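Local structure of KLLA0B12012p (Kluyveromyces lactis, 6Y3P) at residues F215-Y220 against I280-L285; T298-A303 against F331-D336. The protein is a Pby1 protein, a direct partner of the mRNA decapping enzyme Dcp2, whose C-terminal ATP-grasp domain, the part in this chain, probably binds ATP. All coordinates share one frame; numbering follows the deposited sequence.

From the N terminus, strand 215-224 comes first; the chain then runs out through strand 228-239 and returns at 280-285, where contact 1 closes a loop of 59 intervening residues. Helix 290-313 follows a few residues on, and contact 2 closes a shorter loop of 27 residues between 298-303 and 331-336, the latter on strand 326-335. The two loops stand in series, neither crossing nor nesting. They meet in space because strands 215-224 and 326-335 are antiparallel neighbours, joined by probable hydrogen bonds from Ile217 N to Phe333 O and from Phe331 N to Cys219 O (both 2.7 Å). Together the contacts bind the antiparallel sheet to the turn and helix packed against it.

Contact 1: residues F215-Y220 against I280-L285; sequences FHIRCY and IEFDAL
Asp283 OD1, gripped by salt bridges from Arg293 and Arg297 of helix 290-313, ties down the short 3-10 turn from which Phe282 and Leu285 reach Ile217 and Phe215. The setting is the antiparallel sheet of the ATP-grasp domain: strand 279-281 pairs with strand 228-239, which in turn pairs with strand 215-224, so this contact spans a strand in between and is made by apolar side chains. The turn itself is closed by Ala284 N to Glu281 O (3.0 Å) and Leu285 N to Phe282 O (3.1 Å), and it puts Leu285 and Phe282 both facing the strand. Phe282 carries its ring anti to the backbone N (chi1 174°), which sends it to the strand. There it is met obliquely by the end of Ile217, whose CD1 comes within 3.6 Å of Phe282 CE1. The CG1 of Ile217 follows at 4.1 Å from Phe282 CD1; an extended chain (chi2 174°) pushes the methyl out to the ring. Phe215 approaches differently: its CE2 lies at the edge of the Phe282 ring, near its plane, 4.3 Å from Phe282 CD1. Ile296 and Arg297 also touch Phe282, so the ring is wedged between strand and helix in a buried core. Strand 228-239 contributes Phe239, which meets the Phe215 ring and touches Leu285. Over one face of Phe215 sits a methyl of Leu285, with CD1 4.4 Å from Phe215 CZ.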
ATOM      1  N   PHE A 215      -5.130  14.319   4.048  1.00 43.20           N
ATOM      2  CA  PHE A 215      -5.538  12.917   4.051  1.00 41.31           C
ATOM      3  C   PHE A 215      -4.728  12.091   3.114  1.00 46.56           C
ATOM      4  O   PHE A 215      -4.095  12.604   2.178  1.00 46.18           O
ATOM      5  CB  PHE A 215      -7.046  12.784   3.692  1.00 41.77           C
ATOM      6  CG  PHE A 215      -7.413  13.077   2.246  1.00 41.73           C
ATOM      7  CD1 PHE A 215      -7.605  14.386   1.807  1.00 44.26           C
ATOM      8  CD2 PHE A 215      -7.583  12.042   1.328  1.00 40.19           C
ATOM      9  CE1 PHE A 215      -7.911  14.652   0.468  1.00 43.98           C
ATOM     10  CE2 PHE A 215      -7.908  12.306   0.003  1.00 41.60           C
ATOM     11  CZ  PHE A 215      -8.067  13.606  -0.425  1.00 40.77           C
ATOM     12  N   HIS A 216      -4.758  10.794   3.376  1.00 43.94           N
ATOM     13  CA  HIS A 216      -4.190   9.851   2.443  0.50 42.80           C
ATOM     14  C   HIS A 216      -5.320   8.923   2.015  1.00 44.74           C
ATOM     15  O   HIS A 216      -6.391   8.888   2.655  1.00 40.18           O
ATOM     16  CB  HIS A 216      -2.904   9.152   2.930  0.50 43.50           C
ATOM     17  CG  HIS A 216      -3.047   8.297   4.148  0.50 47.24           C
ATOM     18  ND1 HIS A 216      -3.046   6.914   4.060  0.50 49.06           N
ATOM     19  CD2 HIS A 216      -3.116   8.653   5.452  0.50 49.45           C
ATOM     20  CE1 HIS A 216      -3.114   6.477   5.308  0.50 48.91           C
ATOM     21  NE2 HIS A 216      -3.190   7.486   6.179  0.50 49.50           N
ATOM     22  N   ILE A 217      -5.135   8.268   0.863  1.00 40.55           N
ATOM     23  CA  ILE A 217      -6.100   7.353   0.291  1.00 38.92           C
ATOM     24  C   ILE A 217      -5.632   5.924   0.583  1.00 43.98           C
ATOM     25  O   ILE A 217      -4.478   5.562   0.341  1.00 43.33           O
ATOM     26  CB  ILE A 217      -6.376   7.564  -1.227  1.00 40.72           C
ATOM     27  CG1 ILE A 217      -6.928   8.979  -1.501  1.00 41.21           C
ATOM     28  CG2 ILE A 217      -7.343   6.482  -1.751  1.00 39.28           C
ATOM     29  CD1 ILE A 217      -7.113   9.351  -2.963  1.00 43.36           C
ATOM     30  N   ARG A 218      -6.538   5.121   1.109  1.00 42.24           N
ATOM     31  CA  ARG A 218      -6.327   3.697   1.293  1.00 41.23           C
ATOM     32  C   ARG A 218      -7.155   3.046   0.168  1.00 44.78           C
ATOM     33  O   ARG A 218      -8.387   3.144   0.149  1.00 42.58           O
ATOM     34  CB  ARG A 218      -6.795   3.227   2.688  1.00 40.91           C
ATOM     35  CG  ARG A 218      -6.731   1.695   2.912  1.00 50.43           C
ATOM     36  CD  ARG A 218      -5.360   1.143   2.573  1.00 59.58           C
ATOM     37  NE  ARG A 218      -4.795   0.286   3.616  1.00 83.63           N
ATOM     38  CZ  ARG A 218      -4.208   0.718   4.729  1.00103.49           C
ATOM     39  NH1 ARG A 218      -3.700  -0.149   5.595  1.00 95.09           N
ATOM     40  NH2 ARG A 218      -4.153   2.018   4.998  1.00 93.11           N
ATOM     41  N   CYS A 219      -6.462   2.423  -0.779  1.00 41.76           N
ATOM     42  CA  CYS A 219      -7.062   1.732  -1.907  1.00 42.05           C
ATOM     43  C   CYS A 219      -6.838   0.196  -1.738  1.00 46.07           C
ATOM     44  O   CYS A 219      -5.689  -0.242  -1.602  1.00 43.74           O
ATOM     45  CB  CYS A 219      -6.446   2.269  -3.200  1.00 42.81           C
ATOM     46  SG  CYS A 219      -7.023   1.449  -4.709  1.00 48.18           S
ATOM     47  N   TYR A 220      -7.930  -0.612  -1.676  1.00 43.00           N
ATOM     48  CA  TYR A 220      -7.774  -2.077  -1.600  1.00 42.05           C
ATOM     49  C   TYR A 220      -7.577  -2.642  -2.993  1.00 43.86           C
ATOM     50  O   TYR A 220      -8.368  -2.372  -3.892  1.00 41.70           O
ATOM     51  CB  TYR A 220      -8.939  -2.763  -0.892  1.00 43.60           C
ATOM     52  CG  TYR A 220      -9.081  -2.271   0.527  1.00 44.77           C
ATOM     53  CD1 TYR A 220      -8.122  -2.579   1.491  1.00 46.42           C
ATOM     54  CD2 TYR A 220     -10.147  -1.455   0.900  1.00 45.75           C
ATOM     55  CE1 TYR A 220      -8.228  -2.101   2.797  1.00 49.24           C
ATOM     56  CE2 TYR A 220     -10.271  -0.978   2.207  1.00 47.62           C
ATOM     57  CZ  TYR A 220      -9.316  -1.319   3.157  1.00 54.01           C
ATOM     58  OH  TYR A 220      -9.412  -0.870   4.444  1.00 54.97           O
ATOM     59  N   ILE A 280     -13.574   8.521   5.954  1.00 52.30           N
ATOM     60  CA  ILE A 280     -14.699   8.823   5.069  1.00 51.40           C
ATOM     61  C   ILE A 280     -14.346   8.132   3.748  1.00 53.22           C
ATOM     62  O   ILE A 280     -13.162   8.085   3.368  1.00 51.13           O
ATOM     63  CB  ILE A 280     -14.840  10.371   4.829  1.00 54.91           C
ATOM     64  CG1 ILE A 280     -14.848  11.203   6.150  1.00 56.96           C
ATOM     65  CG2 ILE A 280     -16.056  10.746   3.930  1.00 55.47           C
ATOM     66  CD1 ILE A 280     -16.013  10.917   7.197  1.00 69.94           C
ATOM     67  N   GLU A 281     -15.373   7.646   3.034  1.00 48.46           N
ATOM     68  CA  GLU A 281     -15.227   7.073   1.700  1.00 46.11           C
ATOM     69  C   GLU A 281     -14.794   8.225   0.795  1.00 45.58           C
ATOM     70  O   GLU A 281     -15.391   9.316   0.819  1.00 43.25           O
ATOM     71  CB  GLU A 281     -16.549   6.466   1.196  1.00 48.28           C
ATOM     72  CG  GLU A 281     -16.389   5.711  -0.120  1.00 58.83           C
ATOM     73  CD  GLU A 281     -17.632   5.116  -0.752  1.00 68.98           C
ATOM     74  OE1 GLU A 281     -18.715   5.173  -0.127  1.00 71.57           O
ATOM     75  OE2 GLU A 281     -17.519   4.605  -1.889  1.00 62.00           O
ATOM     76  N   PHE A 282     -13.731   7.982   0.015  1.00 41.03           N
ATOM     77  CA  PHE A 282     -13.182   8.967  -0.902  1.00 40.68           C
ATOM     78  C   PHE A 282     -14.215   9.661  -1.792  1.00 47.17           C
ATOM     79  O   PHE A 282     -14.178  10.890  -1.900  1.00 48.55           O
ATOM     80  CB  PHE A 282     -12.083   8.332  -1.741  1.00 41.93           C
ATOM     81  CG  PHE A 282     -11.557   9.254  -2.811  1.00 42.21           C
ATOM     82  CD1 PHE A 282     -10.716  10.308  -2.488  1.00 40.64           C
ATOM     83  CD2 PHE A 282     -11.873   9.040  -4.151  1.00 45.46           C
ATOM     84  CE1 PHE A 282     -10.219  11.149  -3.475  1.00 42.01           C
ATOM     85  CE2 PHE A 282     -11.387   9.902  -5.144  1.00 47.52           C
ATOM     86  CZ  PHE A 282     -10.570  10.957  -4.796  1.00 43.80           C
ATOM     87  N   ASP A 283     -15.141   8.894  -2.414  1.00 45.24           N
ATOM     88  CA  ASP A 283     -16.151   9.443  -3.322  1.00 46.41           C
ATOM     89  C   ASP A 283     -17.186  10.312  -2.632  1.00 49.88           C
ATOM     90  O   ASP A 283     -17.891  11.066  -3.299  1.00 49.88           O
ATOM     91  CB  ASP A 283     -16.837   8.344  -4.166  1.00 50.26           C
ATOM     92  CG  ASP A 283     -17.518   8.887  -5.421  1.00 66.53           C
ATOM     93  OD1 ASP A 283     -16.816   9.490  -6.267  1.00 66.15           O
ATOM     94  OD2 ASP A 283     -18.766   8.789  -5.513  1.00 74.72           O
ATOM     95  N   ALA A 284     -17.281  10.217  -1.304  1.00 46.10           N
ATOM     96  CA  ALA A 284     -18.198  11.037  -0.528  1.00 45.95           C
ATOM     97  C   ALA A 284     -17.626  12.454  -0.322  1.00 46.46           C
ATOM     98  O   ALA A 284     -18.331  13.292   0.228  1.00 48.29           O
ATOM     99  CB  ALA A 284     -18.475  10.376   0.827  1.00 47.19           C
ATOM    100  N   LEU A 285     -16.349  12.717  -0.713  1.00 39.60           N
ATOM    101  CA  LEU A 285     -15.752  14.046  -0.561  1.00 38.80           C
ATOM    102  C   LEU A 285     -16.178  14.920  -1.780  1.00 44.33           C
ATOM    103  O   LEU A 285     -15.585  14.832  -2.849  1.00 43.99           O
ATOM    104  CB  LEU A 285     -14.231  13.940  -0.404  1.00 37.24           C
ATOM    105  CG  LEU A 285     -13.726  13.046   0.766  1.00 40.49           C
ATOM    106  CD1 LEU A 285     -12.229  12.756   0.623  1.00 38.66           C
ATOM    107  CD2 LEU A 285     -14.034  13.681   2.149  1.00 39.56           C
TER

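Contact 2: residues T298-A303 against F331-D336; sequences TQIHEA and FDFLVD
Ile300 lies over one face of the Phe333 ring while Ala303 stands at its edge, so two residues one helical turn apart embrace a single aromatic side chain. This is helix-on-sheet packing inside the ATP-grasp domain, with helix 290-313 laid against strand 326-335 of the antiparallel sheet. The face contact is a CH-pi interaction: Ile300 CG1 sits 3.9 Å from the centroid of the Phe333 ring and only 9° off its normal, practically above the centre. Ile300 CG2 hangs beyond the ring's outline on the CE2-CZ side, raised off its plane, 4.0 Å from Phe333 CE2. With CG1 anti to the carbonyl carbon (chi1 -77°), that branch takes the place over the ring and CG2 is left beside it. Ala303 comes in near the ring plane instead, its CB 4.1 Å from Phe333 CE1. Phe333, with CG likewise anti to its carbonyl carbon (chi1 -68°), points from the strand to the helix, and Val341 and Leu343 of the next strand also touch its side chain. Replacing Phe333 by an alanine would take away the flat surface under Ile300 and would probably leave a gap between helix and strand, with Ala303 CB losing its neighbour. On the same face of the strand, Phe331 packs on Val304, Leu307 and Phe308 farther along the helix. The other face carries Asp332, paired with Arg218. Beside the apolar core, the Gln299 amide ties the helix to the turn following the strand and to the start of strand 341-347: NE2 bonds to Tyr339 O and OE1 accepts from Val341 N.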
ATOM      1  N   THR A 298      -8.217   7.169 -12.244  1.00 45.03           N
ATOM      2  CA  THR A 298      -7.455   6.856 -13.456  1.00 44.85           C
ATOM      3  C   THR A 298      -5.972   6.727 -13.106  1.00 47.06           C
ATOM      4  O   THR A 298      -5.406   5.665 -13.358  1.00 46.96           O
ATOM      5  CB  THR A 298      -7.821   7.866 -14.530  1.00 46.41           C
ATOM      6  OG1 THR A 298      -9.226   7.693 -14.735  1.00 46.37           O
ATOM      7  CG2 THR A 298      -7.057   7.649 -15.856  1.00 42.03           C
ATOM      8  N   GLN A 299      -5.389   7.738 -12.424  1.00 43.35           N
ATOM      9  CA  GLN A 299      -3.990   7.683 -11.929  1.00 43.33           C
ATOM     10  C   GLN A 299      -3.737   6.474 -11.045  1.00 46.16           C
ATOM     11  O   GLN A 299      -2.695   5.831 -11.186  1.00 47.79           O
ATOM     12  CB  GLN A 299      -3.625   8.921 -11.105  1.00 44.47           C
ATOM     13  CG  GLN A 299      -3.652  10.235 -11.857  1.00 46.31           C
ATOM     14  CD  GLN A 299      -3.433  11.368 -10.889  1.00 54.57           C
ATOM     15  OE1 GLN A 299      -2.324  11.557 -10.367  1.00 42.88           O
ATOM     16  NE2 GLN A 299      -4.499  12.135 -10.613  1.00 44.36           N
ATOM     17  N   ILE A 300      -4.682   6.145 -10.143  1.00 40.71           N
ATOM     18  CA  ILE A 300      -4.520   4.993  -9.235  1.00 39.25           C
ATOM     19  C   ILE A 300      -4.434   3.666 -10.027  1.00 42.85           C
ATOM     20  O   ILE A 300      -3.544   2.845  -9.777  1.00 40.94           O
ATOM     21  CB  ILE A 300      -5.591   4.991  -8.103  1.00 40.82           C
ATOM     22  CG1 ILE A 300      -5.196   6.030  -7.029  1.00 40.04           C
ATOM     23  CG2 ILE A 300      -5.748   3.581  -7.477  1.00 42.17           C
ATOM     24  CD1 ILE A 300      -6.301   6.528  -6.052  1.00 38.96           C
ATOM     25  N   HIS A 301      -5.335   3.476 -10.982  1.00 38.80           N
ATOM     26  CA  HIS A 301      -5.369   2.268 -11.808  1.00 39.13           C
ATOM     27  C   HIS A 301      -4.131   2.158 -12.626  1.00 45.92           C
ATOM     28  O   HIS A 301      -3.625   1.070 -12.790  1.00 49.14           O
ATOM     29  CB  HIS A 301      -6.555   2.323 -12.756  1.00 40.58           C
ATOM     30  CG  HIS A 301      -7.866   2.218 -12.073  1.00 45.03           C
ATOM     31  ND1 HIS A 301      -9.020   2.035 -12.784  1.00 48.48           N
ATOM     32  CD2 HIS A 301      -8.163   2.255 -10.760  1.00 47.29           C
ATOM     33  CE1 HIS A 301      -9.982   1.955 -11.886  1.00 48.13           C
ATOM     34  NE2 HIS A 301      -9.505   2.068 -10.658  1.00 48.07           N
ATOM     35  N   GLU A 302      -3.635   3.276 -13.146  1.00 42.49           N
ATOM     36  CA  GLU A 302      -2.418   3.279 -13.924  1.00 42.26           C
ATOM     37  C   GLU A 302      -1.197   2.911 -13.095  1.00 44.46           C
ATOM     38  O   GLU A 302      -0.390   2.092 -13.535  1.00 44.10           O
ATOM     39  CB  GLU A 302      -2.256   4.626 -14.639  1.00 43.76           C
ATOM     40  CG  GLU A 302      -1.383   4.567 -15.875  1.00 57.34           C
ATOM     41  CD  GLU A 302      -1.598   3.422 -16.852  1.00 81.31           C
ATOM     42  OE1 GLU A 302      -2.754   2.967 -17.038  1.00 75.85           O
ATOM     43  OE2 GLU A 302      -0.590   2.997 -17.458  1.00 74.72           O
ATOM     44  N   ALA A 303      -1.096   3.477 -11.879  1.00 42.15           N
ATOM     45  CA  ALA A 303       0.018   3.269 -10.952  1.00 42.53           C
ATOM     46  C   ALA A 303       0.103   1.831 -10.425  1.00 48.42           C
ATOM     47  O   ALA A 303       1.206   1.266 -10.352  1.00 47.48           O
ATOM     48  CB  ALA A 303      -0.044   4.273  -9.814  1.00 42.69           C
ATOM     49  N   PHE A 331      -3.178  -0.220  -0.507  1.00 45.74           N
ATOM     50  CA  PHE A 331      -2.305   0.744  -1.166  1.00 45.25           C
ATOM     51  C   PHE A 331      -2.550   2.128  -0.604  1.00 49.80           C
ATOM     52  O   PHE A 331      -3.678   2.608  -0.617  1.00 50.39           O
ATOM     53  CB  PHE A 331      -2.484   0.736  -2.685  1.00 45.77           C
ATOM     54  CG  PHE A 331      -1.689  -0.295  -3.443  1.00 45.80           C
ATOM     55  CD1 PHE A 331      -1.843  -1.651  -3.175  1.00 46.74           C
ATOM     56  CD2 PHE A 331      -0.911   0.074  -4.531  1.00 46.43           C
ATOM     57  CE1 PHE A 331      -1.175  -2.602  -3.935  1.00 47.64           C
ATOM     58  CE2 PHE A 331      -0.238  -0.883  -5.288  1.00 48.38           C
ATOM     59  CZ  PHE A 331      -0.375  -2.214  -4.987  1.00 46.32           C
ATOM     60  N   ASP A 332      -1.496   2.750  -0.092  1.00 47.02           N
ATOM     61  CA  ASP A 332      -1.581   4.088   0.468  1.00 48.12           C
ATOM     62  C   ASP A 332      -0.960   5.123  -0.441  1.00 48.25           C
ATOM     63  O   ASP A 332       0.245   5.083  -0.768  1.00 48.68           O
ATOM     64  CB  ASP A 332      -1.034   4.152   1.901  1.00 52.07           C
ATOM     65  CG  ASP A 332      -1.921   3.359   2.854  1.00 74.53           C
ATOM     66  OD1 ASP A 332      -2.940   3.922   3.334  1.00 76.58           O
ATOM     67  OD2 ASP A 332      -1.652   2.156   3.046  1.00 85.03           O
ATOM     68  N   PHE A 333      -1.831   6.027  -0.886  1.00 40.67           N
ATOM     69  CA  PHE A 333      -1.535   7.149  -1.757  1.00 39.95           C
ATOM     70  C   PHE A 333      -1.748   8.494  -1.053  1.00 45.68           C
ATOM     71  O   PHE A 333      -2.714   8.672  -0.324  1.00 43.61           O
ATOM     72  CB  PHE A 333      -2.476   7.129  -2.976  1.00 40.78           C
ATOM     73  CG  PHE A 333      -2.275   6.006  -3.950  1.00 40.42           C
ATOM     74  CD1 PHE A 333      -1.370   6.125  -4.993  1.00 42.35           C
ATOM     75  CD2 PHE A 333      -3.051   4.856  -3.878  1.00 41.07           C
ATOM     76  CE1 PHE A 333      -1.208   5.080  -5.919  1.00 42.50           C
ATOM     77  CE2 PHE A 333      -2.861   3.806  -4.784  1.00 41.95           C
ATOM     78  CZ  PHE A 333      -1.939   3.926  -5.791  1.00 39.54           C
ATOM     79  N   LEU A 334      -0.887   9.455  -1.354  1.00 45.89           N
ATOM     80  CA  LEU A 334      -0.988  10.851  -0.929  1.00 46.86           C
ATOM     81  C   LEU A 334      -1.539  11.631  -2.148  1.00 49.47           C
ATOM     82  O   LEU A 334      -1.321  11.237  -3.296  1.00 48.23           O
ATOM     83  CB  LEU A 334       0.403  11.378  -0.560  1.00 48.34           C
ATOM     84  CG  LEU A 334       0.837  11.280   0.920  1.00 55.24           C
ATOM     85  CD1 LEU A 334       0.831   9.864   1.434  1.00 57.52           C
ATOM     86  CD2 LEU A 334       2.229  11.852   1.119  1.00 55.57           C
ATOM     87  N   VAL A 335      -2.324  12.665  -1.889  1.00 45.76           N
ATOM     88  CA  VAL A 335      -2.909  13.517  -2.907  1.00 45.26           C
ATOM     89  C   VAL A 335      -2.382  14.920  -2.673  1.00 47.12           C
ATOM     90  O   VAL A 335      -2.460  15.421  -1.540  1.00 46.42           O
ATOM     91  CB  VAL A 335      -4.467  13.517  -2.911  1.00 49.73           C
ATOM     92  CG1 VAL A 335      -5.003  14.145  -4.200  1.00 48.33           C
ATOM     93  CG2 VAL A 335      -5.033  12.106  -2.719  1.00 49.90           C
ATOM     94  N   ASP A 336      -1.887  15.561  -3.747  1.00 42.64           N
ATOM     95  CA  ASP A 336      -1.401  16.941  -3.690  1.00 42.53           C
ATOM     96  C   ASP A 336      -2.496  17.927  -4.092  1.00 46.02           C
ATOM     97  O   ASP A 336      -3.553  17.512  -4.574  1.00 45.50           O
ATOM     98  CB  ASP A 336      -0.066  17.158  -4.471  1.00 44.04           C
ATOM     99  CG  ASP A 336      -0.060  17.152  -5.995  1.00 55.06           C
ATOM    100  OD1 ASP A 336      -1.134  17.404  -6.606  1.00 53.84           O
ATOM    101  OD2 ASP A 336       1.049  16.996  -6.586  1.00 62.82           O
TER